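Local coordinates for methyltransferase (Pyrococcus horikoshii, PDB 1IXK), which probably methylates cytidine in RNA at C5, with S-adenosyl-L-methionine as the methyl donor, at residues L228-L233 with I258-D263; F220-Q225 with N254-Q259. All coordinates share one frame; numbering follows the deposited sequence.

Contact 1. Residues L228-L233 with I258-D263; sequences LLEKGL and IQWALD
Leu-229 meets Ala-261 where two helices lie side by side. The CD2 methyl of Leu-229 reaches the CB methyl of Ala-261 at 3.7 Å. Both CB atoms face the opposite helix, and both residues are buried. The leucine CG stands anti to the backbone N (chi1 -178°), which brings CD2 round to the alanine, while CD1 turns away from it. Alanine adds little bulk here. The closest CA atoms are those of Glu-230 and Ala-261, 7.9 Å apart.

The second touch is looser and lies nearer the solvent. Trp-260 swings its indole back toward the facing helix with chi1 at 171°. The six-membered end of the ring leads. Its CH2 atom lies 4.2 Å from OE1 of Glu-230. The carboxylate oxygen sits at the ring edge, close to the ring plane, and not over a face. The two side chains cross at about a right angle, and the carboxylate plane is turned 77° from the indole. The glutamate chain is extended, and its carboxylate ends outside the ring, beside the CH2 corner. An edge carries the slightly positive C-H groups of the ring, so the placing is probably mildly favourable.

Trp-260 also packs edge-to-face with Phe-265, just past the end of its own helix. Beneath the pair lies the mixed sheet of the methyltransferase domain. Leu-229 rests on Leu-242 and Ile-312, and Ile-258 on Tyr-244, Phe-308 and Ala-310, so helices 215-235 and 255-264 pack next to each other on strands 240-246 and 307-314.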
ATOM      1  N   LEU A 228      -0.668 -15.531   2.766  1.00 12.03           N
ATOM      2  CA  LEU A 228       0.499 -14.659   2.814  1.00 13.19           C
ATOM      3  C   LEU A 228       0.738 -14.116   4.220  1.00 12.08           C
ATOM      4  O   LEU A 228       1.866 -14.109   4.707  1.00 11.14           O
ATOM      5  CB  LEU A 228       0.326 -13.496   1.829  1.00 18.01           C
ATOM      6  CG  LEU A 228       0.386 -13.890   0.348  1.00 18.51           C
ATOM      7  CD1 LEU A 228      -0.129 -12.761  -0.527  1.00 21.12           C
ATOM      8  CD2 LEU A 228       1.812 -14.260  -0.009  1.00 19.97           C
ATOM      9  N   LEU A 229      -0.329 -13.670   4.873  1.00 13.24           N
ATOM     10  CA  LEU A 229      -0.211 -13.122   6.217  1.00 12.59           C
ATOM     11  C   LEU A 229       0.297 -14.173   7.201  1.00 12.37           C
ATOM     12  O   LEU A 229       1.119 -13.875   8.068  1.00 13.44           O
ATOM     13  CB  LEU A 229      -1.559 -12.566   6.669  1.00 12.45           C
ATOM     14  CG  LEU A 229      -1.603 -11.906   8.051  1.00 10.98           C
ATOM     15  CD1 LEU A 229      -0.557 -10.797   8.144  1.00 11.85           C
ATOM     16  CD2 LEU A 229      -2.997 -11.358   8.289  1.00 10.82           C
ATOM     17  N   GLU A 230      -0.182 -15.409   7.069  1.00 15.18           N
ATOM     18  CA  GLU A 230       0.273 -16.473   7.955  1.00 16.17           C
ATOM     19  C   GLU A 230       1.755 -16.780   7.727  1.00 16.25           C
ATOM     20  O   GLU A 230       2.508 -16.941   8.685  1.00 15.00           O
ATOM     21  CB  GLU A 230      -0.568 -17.741   7.758  1.00 17.36           C
ATOM     22  CG  GLU A 230      -0.046 -18.944   8.523  1.00 20.85           C
ATOM     23  CD  GLU A 230      -1.104 -20.017   8.727  1.00 25.28           C
ATOM     24  OE1 GLU A 230      -1.956 -20.197   7.834  1.00 26.58           O
ATOM     25  OE2 GLU A 230      -1.071 -20.687   9.783  1.00 28.27           O
ATOM     26  N   LYS A 231       2.184 -16.855   6.467  1.00 16.52           N
ATOM     27  CA  LYS A 231       3.593 -17.128   6.184  1.00 17.79           C
ATOM     28  C   LYS A 231       4.478 -15.989   6.705  1.00 17.49           C
ATOM     29  O   LYS A 231       5.576 -16.224   7.208  1.00 17.89           O
ATOM     30  CB  LYS A 231       3.829 -17.301   4.677  1.00 20.71           C
ATOM     31  CG  LYS A 231       3.156 -18.524   4.056  1.00 24.95           C
ATOM     32  CD  LYS A 231       3.546 -19.821   4.769  1.00 27.74           C
ATOM     33  CE  LYS A 231       5.051 -20.037   4.762  1.00 31.13           C
ATOM     34  NZ  LYS A 231       5.451 -21.280   5.487  1.00 34.81           N
ATOM     35  N   GLY A 232       3.994 -14.758   6.572  1.00 16.26           N
ATOM     36  CA  GLY A 232       4.753 -13.609   7.037  1.00 16.20           C
ATOM     37  C   GLY A 232       4.921 -13.604   8.550  1.00 14.55           C
ATOM     38  O   GLY A 232       6.024 -13.413   9.070  1.00 12.77           O
ATOM     39  N   LEU A 233       3.824 -13.824   9.265  1.00 15.20           N
ATOM     40  CA  LEU A 233       3.882 -13.845  10.720  1.00 17.21           C
ATOM     41  C   LEU A 233       4.773 -14.988  11.207  1.00 18.56           C
ATOM     42  O   LEU A 233       5.456 -14.868  12.228  1.00 17.22           O
ATOM     43  CB  LEU A 233       2.471 -13.974  11.299  1.00 15.42           C
ATOM     44  CG  LEU A 233       1.583 -12.742  11.089  1.00 15.83           C
ATOM     45  CD1 LEU A 233       0.173 -13.019  11.597  1.00 13.84           C
ATOM     46  CD2 LEU A 233       2.186 -11.546  11.810  1.00 14.95           C
ATOM     47  N   ILE A 258      -7.811  -9.293   9.031  1.00  9.41           N
ATOM     48  CA  ILE A 258      -7.165  -8.812  10.250  1.00  8.99           C
ATOM     49  C   ILE A 258      -7.821  -9.432  11.494  1.00  8.00           C
ATOM     50  O   ILE A 258      -7.124  -9.825  12.428  1.00  9.21           O
ATOM     51  CB  ILE A 258      -7.211  -7.266  10.334  1.00 10.87           C
ATOM     52  CG1 ILE A 258      -6.471  -6.671   9.131  1.00  9.76           C
ATOM     53  CG2 ILE A 258      -6.538  -6.777  11.616  1.00 11.07           C
ATOM     54  CD1 ILE A 258      -5.080  -7.228   8.951  1.00 11.32           C
ATOM     55  N   GLN A 259      -9.149  -9.519  11.507  1.00  9.51           N
ATOM     56  CA  GLN A 259      -9.831 -10.127  12.648  1.00 11.39           C
ATOM     57  C   GLN A 259      -9.389 -11.586  12.766  1.00 11.92           C
ATOM     58  O   GLN A 259      -9.144 -12.095  13.865  1.00 12.93           O
ATOM     59  CB  GLN A 259     -11.349 -10.079  12.480  1.00 12.58           C
ATOM     60  CG  GLN A 259     -12.086 -10.683  13.676  1.00 12.54           C
ATOM     61  CD  GLN A 259     -11.900  -9.864  14.941  1.00 16.04           C
ATOM     62  OE1 GLN A 259     -12.372  -8.740  15.034  1.00 16.76           O
ATOM     63  NE2 GLN A 259     -11.200 -10.425  15.916  1.00 18.09           N
ATOM     64  N   TRP A 260      -9.295 -12.259  11.625  1.00 11.29           N
ATOM     65  CA  TRP A 260      -8.870 -13.649  11.613  1.00 11.90           C
ATOM     66  C   TRP A 260      -7.469 -13.761  12.208  1.00 11.83           C
ATOM     67  O   TRP A 260      -7.198 -14.651  13.009  1.00 13.14           O
ATOM     68  CB  TRP A 260      -8.870 -14.203  10.186  1.00 10.60           C
ATOM     69  CG  TRP A 260      -8.228 -15.551  10.097  1.00 12.22           C
ATOM     70  CD1 TRP A 260      -8.707 -16.727  10.611  1.00 12.78           C
ATOM     71  CD2 TRP A 260      -6.971 -15.859   9.495  1.00 11.94           C
ATOM     72  NE1 TRP A 260      -7.820 -17.750  10.364  1.00 12.69           N
ATOM     73  CE2 TRP A 260      -6.745 -17.245   9.680  1.00 13.93           C
ATOM     74  CE3 TRP A 260      -6.007 -15.100   8.815  1.00 14.05           C
ATOM     75  CZ2 TRP A 260      -5.597 -17.886   9.209  1.00 16.89           C
ATOM     76  CZ3 TRP A 260      -4.863 -15.739   8.346  1.00 17.78           C
ATOM     77  CH2 TRP A 260      -4.670 -17.119   8.546  1.00 17.77           C
ATOM     78  N   ALA A 261      -6.579 -12.849  11.826  1.00 11.31           N
ATOM     79  CA  ALA A 261      -5.211 -12.876  12.339  1.00 11.47           C
ATOM     80  C   ALA A 261      -5.184 -12.673  13.853  1.00 10.74           C
ATOM     81  O   ALA A 261      -4.436 -13.346  14.562  1.00 11.51           O
ATOM     82  CB  ALA A 261      -4.373 -11.801  11.655  1.00 10.39           C
ATOM     83  N   LEU A 262      -5.995 -11.740  14.342  1.00 12.71           N
ATOM     84  CA  LEU A 262      -6.056 -11.468  15.773  1.00 12.84           C
ATOM     85  C   LEU A 262      -6.576 -12.697  16.522  1.00 13.32           C
ATOM     86  O   LEU A 262      -6.134 -12.982  17.633  1.00 13.74           O
ATOM     87  CB  LEU A 262      -6.973 -10.269  16.051  1.00 11.92           C
ATOM     88  CG  LEU A 262      -6.511  -8.882  15.587  1.00 13.97           C
ATOM     89  CD1 LEU A 262      -7.665  -7.895  15.718  1.00 12.70           C
ATOM     90  CD2 LEU A 262      -5.320  -8.429  16.413  1.00 14.49           C
ATOM     91  N   ASP A 263      -7.509 -13.421  15.910  1.00 12.98           N
ATOM     92  CA  ASP A 263      -8.085 -14.621  16.537  1.00 15.40           C
ATOM     93  C   ASP A 263      -7.183 -15.835  16.394  1.00 17.03           C
ATOM     94  O   ASP A 263      -7.158 -16.717  17.255  1.00 17.08           O
ATOM     95  CB  ASP A 263      -9.425 -15.012  15.895  1.00 16.93           C
ATOM     96  CG  ASP A 263     -10.491 -13.951  16.027  1.00 19.55           C
ATOM     97  OD1 ASP A 263     -10.361 -13.062  16.889  1.00 19.03           O
ATOM     98  OD2 ASP A 263     -11.482 -14.031  15.266  1.00 18.86           O
TER

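Contact 2. Residues F220-Q225 with N254-Q259; sequences FCQGLQ and NEFVIQ
Helix segments 220-225 and 255-259 run in nearly the same direction. Their axes approach to 10.3 Å and cross at -30°. The closest CA atoms are those of Gln-222 and Val-257, 7.0 Å apart. The second helix starts just after Asn-254.

Gln-222 bridges much of the gap. With chi1 at 171° and an extended chain beyond CG, its amide is carried across to Phe-256. The aliphatic part of Gln-222 and the Val-257 side chain pass alongside each other, pointing opposite ways, with CG of Gln-222 4.1 Å from the CG2 methyl of Val-257. Further out, the amide NE2 of Gln-222 lies 3.9 Å from CB of Phe-256. It sits at the edge of the phenyl ring, near its plane, and the amide and ring planes differ by 27°. The same NE2 makes a weak hydrogen bond to the carbonyl O of Glu-252.

The two helices belong to the Rossmann-like fold of class I methyltransferases. Strand 240-246 joins them and runs parallel to strand 188-194, so helix 215-235 forms the crossover between these strands.

On the buried side, CB of Gln-225 approaches the CG2 methyl of Val-257 at 4.4 Å. Val-257 also packs on Tyr-244. Gln-225 leans on Thr-246, and its NE2 makes a weak hydrogen bond to the hydroxyl of Tyr-244.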
ATOM      1  N   PHE A 220     -10.895 -15.470  -3.624  1.00 34.11           N
ATOM      2  CA  PHE A 220      -9.556 -15.873  -4.023  1.00 34.27           C
ATOM      3  C   PHE A 220      -8.504 -14.990  -3.361  1.00 33.58           C
ATOM      4  O   PHE A 220      -7.538 -15.488  -2.785  1.00 32.16           O
ATOM      5  CB  PHE A 220      -9.401 -15.795  -5.542  1.00 35.90           C
ATOM      6  CG  PHE A 220      -8.048 -16.226  -6.030  1.00 37.22           C
ATOM      7  CD1 PHE A 220      -7.689 -17.568  -6.023  1.00 38.47           C
ATOM      8  CD2 PHE A 220      -7.129 -15.288  -6.488  1.00 38.36           C
ATOM      9  CE1 PHE A 220      -6.428 -17.972  -6.457  1.00 39.41           C
ATOM     10  CE2 PHE A 220      -5.865 -15.679  -6.923  1.00 40.14           C
ATOM     11  CZ  PHE A 220      -5.515 -17.025  -6.911  1.00 40.01           C
ATOM     12  N   CYS A 221      -8.692 -13.678  -3.448  1.00 32.38           N
ATOM     13  CA  CYS A 221      -7.744 -12.743  -2.853  1.00 30.75           C
ATOM     14  C   CYS A 221      -7.702 -12.866  -1.331  1.00 30.12           C
ATOM     15  O   CYS A 221      -6.630 -12.803  -0.730  1.00 30.09           O
ATOM     16  CB  CYS A 221      -8.088 -11.310  -3.261  1.00 30.46           C
ATOM     17  SG  CYS A 221      -7.794 -10.958  -5.023  1.00 34.34           S
ATOM     18  N   GLN A 222      -8.865 -13.042  -0.712  1.00 27.54           N
ATOM     19  CA  GLN A 222      -8.931 -13.187   0.737  1.00 27.57           C
ATOM     20  C   GLN A 222      -8.135 -14.403   1.191  1.00 26.36           C
ATOM     21  O   GLN A 222      -7.405 -14.344   2.182  1.00 23.65           O
ATOM     22  CB  GLN A 222     -10.377 -13.344   1.203  1.00 27.66           C
ATOM     23  CG  GLN A 222     -10.487 -13.713   2.679  1.00 30.02           C
ATOM     24  CD  GLN A 222     -11.915 -13.922   3.118  1.00 30.17           C
ATOM     25  OE1 GLN A 222     -12.627 -14.764   2.572  1.00 33.25           O
ATOM     26  NE2 GLN A 222     -12.342 -13.166   4.117  1.00 30.37           N
ATOM     27  N   GLY A 223      -8.296 -15.505   0.464  1.00 23.59           N
ATOM     28  CA  GLY A 223      -7.587 -16.723   0.800  1.00 21.57           C
ATOM     29  C   GLY A 223      -6.098 -16.532   0.614  1.00 21.17           C
ATOM     30  O   GLY A 223      -5.299 -16.911   1.470  1.00 20.59           O
ATOM     31  N   LEU A 224      -5.718 -15.943  -0.514  1.00 20.62           N
ATOM     32  CA  LEU A 224      -4.311 -15.699  -0.787  1.00 22.01           C
ATOM     33  C   LEU A 224      -3.740 -14.746   0.264  1.00 19.76           C
ATOM     34  O   LEU A 224      -2.606 -14.913   0.707  1.00 17.83           O
ATOM     35  CB  LEU A 224      -4.139 -15.101  -2.179  1.00 22.83           C
ATOM     36  CG  LEU A 224      -2.710 -14.775  -2.608  1.00 26.65           C
ATOM     37  CD1 LEU A 224      -1.826 -16.011  -2.487  1.00 28.12           C
ATOM     38  CD2 LEU A 224      -2.728 -14.261  -4.048  1.00 29.75           C
ATOM     39  N   GLN A 225      -4.531 -13.750   0.655  1.00 20.08           N
ATOM     40  CA  GLN A 225      -4.096 -12.782   1.663  1.00 21.03           C
ATOM     41  C   GLN A 225      -3.855 -13.486   2.996  1.00 19.08           C
ATOM     42  O   GLN A 225      -2.863 -13.230   3.679  1.00 17.61           O
ATOM     43  CB  GLN A 225      -5.154 -11.693   1.849  1.00 23.72           C
ATOM     44  CG  GLN A 225      -5.236 -10.688   0.711  1.00 29.96           C
ATOM     45  CD  GLN A 225      -3.932  -9.950   0.495  1.00 32.49           C
ATOM     46  OE1 GLN A 225      -2.964 -10.511  -0.018  1.00 36.65           O
ATOM     47  NE2 GLN A 225      -3.896  -8.685   0.896  1.00 35.80           N
ATOM     48  N   ASN A 254      -9.914  -7.159   3.909  1.00 12.77           N
ATOM     49  CA  ASN A 254      -9.325  -6.241   4.879  1.00 10.30           C
ATOM     50  C   ASN A 254      -9.604  -6.596   6.343  1.00 10.01           C
ATOM     51  O   ASN A 254      -8.885  -7.401   6.951  1.00  9.95           O
ATOM     52  CB  ASN A 254      -9.818  -4.812   4.603  1.00 12.19           C
ATOM     53  CG  ASN A 254      -9.408  -4.303   3.226  1.00 14.83           C
ATOM     54  OD1 ASN A 254      -8.380  -4.706   2.686  1.00 15.33           O
ATOM     55  ND2 ASN A 254     -10.200  -3.393   2.670  1.00 16.29           N
ATOM     56  N   GLU A 255     -10.641  -5.982   6.904  1.00  8.74           N
ATOM     57  CA  GLU A 255     -11.024  -6.215   8.297  1.00  9.93           C
ATOM     58  C   GLU A 255     -11.199  -7.688   8.665  1.00 11.34           C
ATOM     59  O   GLU A 255     -10.797  -8.115   9.749  1.00  9.71           O
ATOM     60  CB  GLU A 255     -12.316  -5.459   8.620  1.00  9.48           C
ATOM     61  CG  GLU A 255     -12.149  -3.940   8.706  1.00 14.14           C
ATOM     62  CD  GLU A 255     -12.284  -3.222   7.371  1.00 14.50           C
ATOM     63  OE1 GLU A 255     -12.417  -3.891   6.325  1.00 13.49           O
ATOM     64  OE2 GLU A 255     -12.255  -1.973   7.376  1.00 13.78           O
ATOM     65  N   PHE A 256     -11.816  -8.459   7.776  1.00 11.90           N
ATOM     66  CA  PHE A 256     -12.039  -9.888   8.028  1.00 11.55           C
ATOM     67  C   PHE A 256     -10.722 -10.650   8.169  1.00 11.13           C
ATOM     68  O   PHE A 256     -10.597 -11.557   8.997  1.00  9.42           O
ATOM     69  CB  PHE A 256     -12.844 -10.516   6.888  1.00 14.38           C
ATOM     70  CG  PHE A 256     -14.317 -10.211   6.927  1.00 18.89           C
ATOM     71  CD1 PHE A 256     -14.819  -9.183   7.717  1.00 20.48           C
ATOM     72  CD2 PHE A 256     -15.202 -10.939   6.137  1.00 20.61           C
ATOM     73  CE1 PHE A 256     -16.183  -8.881   7.722  1.00 22.59           C
ATOM     74  CE2 PHE A 256     -16.565 -10.645   6.132  1.00 22.37           C
ATOM     75  CZ  PHE A 256     -17.054  -9.611   6.927  1.00 20.82           C
ATOM     76  N   VAL A 257      -9.745 -10.297   7.342  1.00  9.23           N
ATOM     77  CA  VAL A 257      -8.450 -10.958   7.390  1.00  9.63           C
ATOM     78  C   VAL A 257      -7.728 -10.572   8.671  1.00  9.12           C
ATOM     79  O   VAL A 257      -7.106 -11.416   9.323  1.00  8.92           O
ATOM     80  CB  VAL A 257      -7.578 -10.568   6.180  1.00 10.20           C
ATOM     81  CG1 VAL A 257      -6.195 -11.199   6.303  1.00 11.99           C
ATOM     82  CG2 VAL A 257      -8.252 -11.013   4.894  1.00 10.97           C
ATOM     83  N   ILE A 258      -7.811  -9.293   9.031  1.00  9.41           N
ATOM     84  CA  ILE A 258      -7.165  -8.812  10.250  1.00  8.99           C
ATOM     85  C   ILE A 258      -7.821  -9.432  11.494  1.00  8.00           C
ATOM     86  O   ILE A 258      -7.124  -9.825  12.428  1.00  9.21           O
ATOM     87  CB  ILE A 258      -7.211  -7.266  10.334  1.00 10.87           C
ATOM     88  CG1 ILE A 258      -6.471  -6.671   9.131  1.00  9.76           C
ATOM     89  CG2 ILE A 258      -6.538  -6.777  11.616  1.00 11.07           C
ATOM     90  CD1 ILE A 258      -5.080  -7.228   8.951  1.00 11.32           C
ATOM     91  N   GLN A 259      -9.149  -9.519  11.507  1.00  9.51           N
ATOM     92  CA  GLN A 259      -9.831 -10.127  12.648  1.00 11.39           C
ATOM     93  C   GLN A 259      -9.389 -11.586  12.766  1.00 11.92           C
ATOM     94  O   GLN A 259      -9.144 -12.095  13.865  1.00 12.93           O
ATOM     95  CB  GLN A 259     -11.349 -10.079  12.480  1.00 12.58           C
ATOM     96  CG  GLN A 259     -12.086 -10.683  13.676  1.00 12.54           C
ATOM     97  CD  GLN A 259     -11.900  -9.864  14.941  1.00 16.04           C
ATOM     98  OE1 GLN A 259     -12.372  -8.740  15.034  1.00 16.76           O
ATOM     99  NE2 GLN A 259     -11.200 -10.425  15.916  1.00 18.09           N
TER

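Overall arrangement
Contacts 1 and 2 are successive parts of one interface between helices 215-235 and 255-264. Their centres lie about 8 Å apart, and they share Ile-258 and Gln-259. They also touch directly, with CD2 of Leu-229 in contact 1 packed 3.8 Å from CG1 of Val-257 in contact 2. Contact 2 is the nearer to the predicted S-adenosyl-L-methionine site. The side chain of Gln-225 is about 8 Å from that of Asp-194 and about 9 Å from that of Ala-127. In contact 1, the side chain of Leu-229 is about 11 Å from that of Asp-194. No residue of either contact is among those predicted to bind the cofactor.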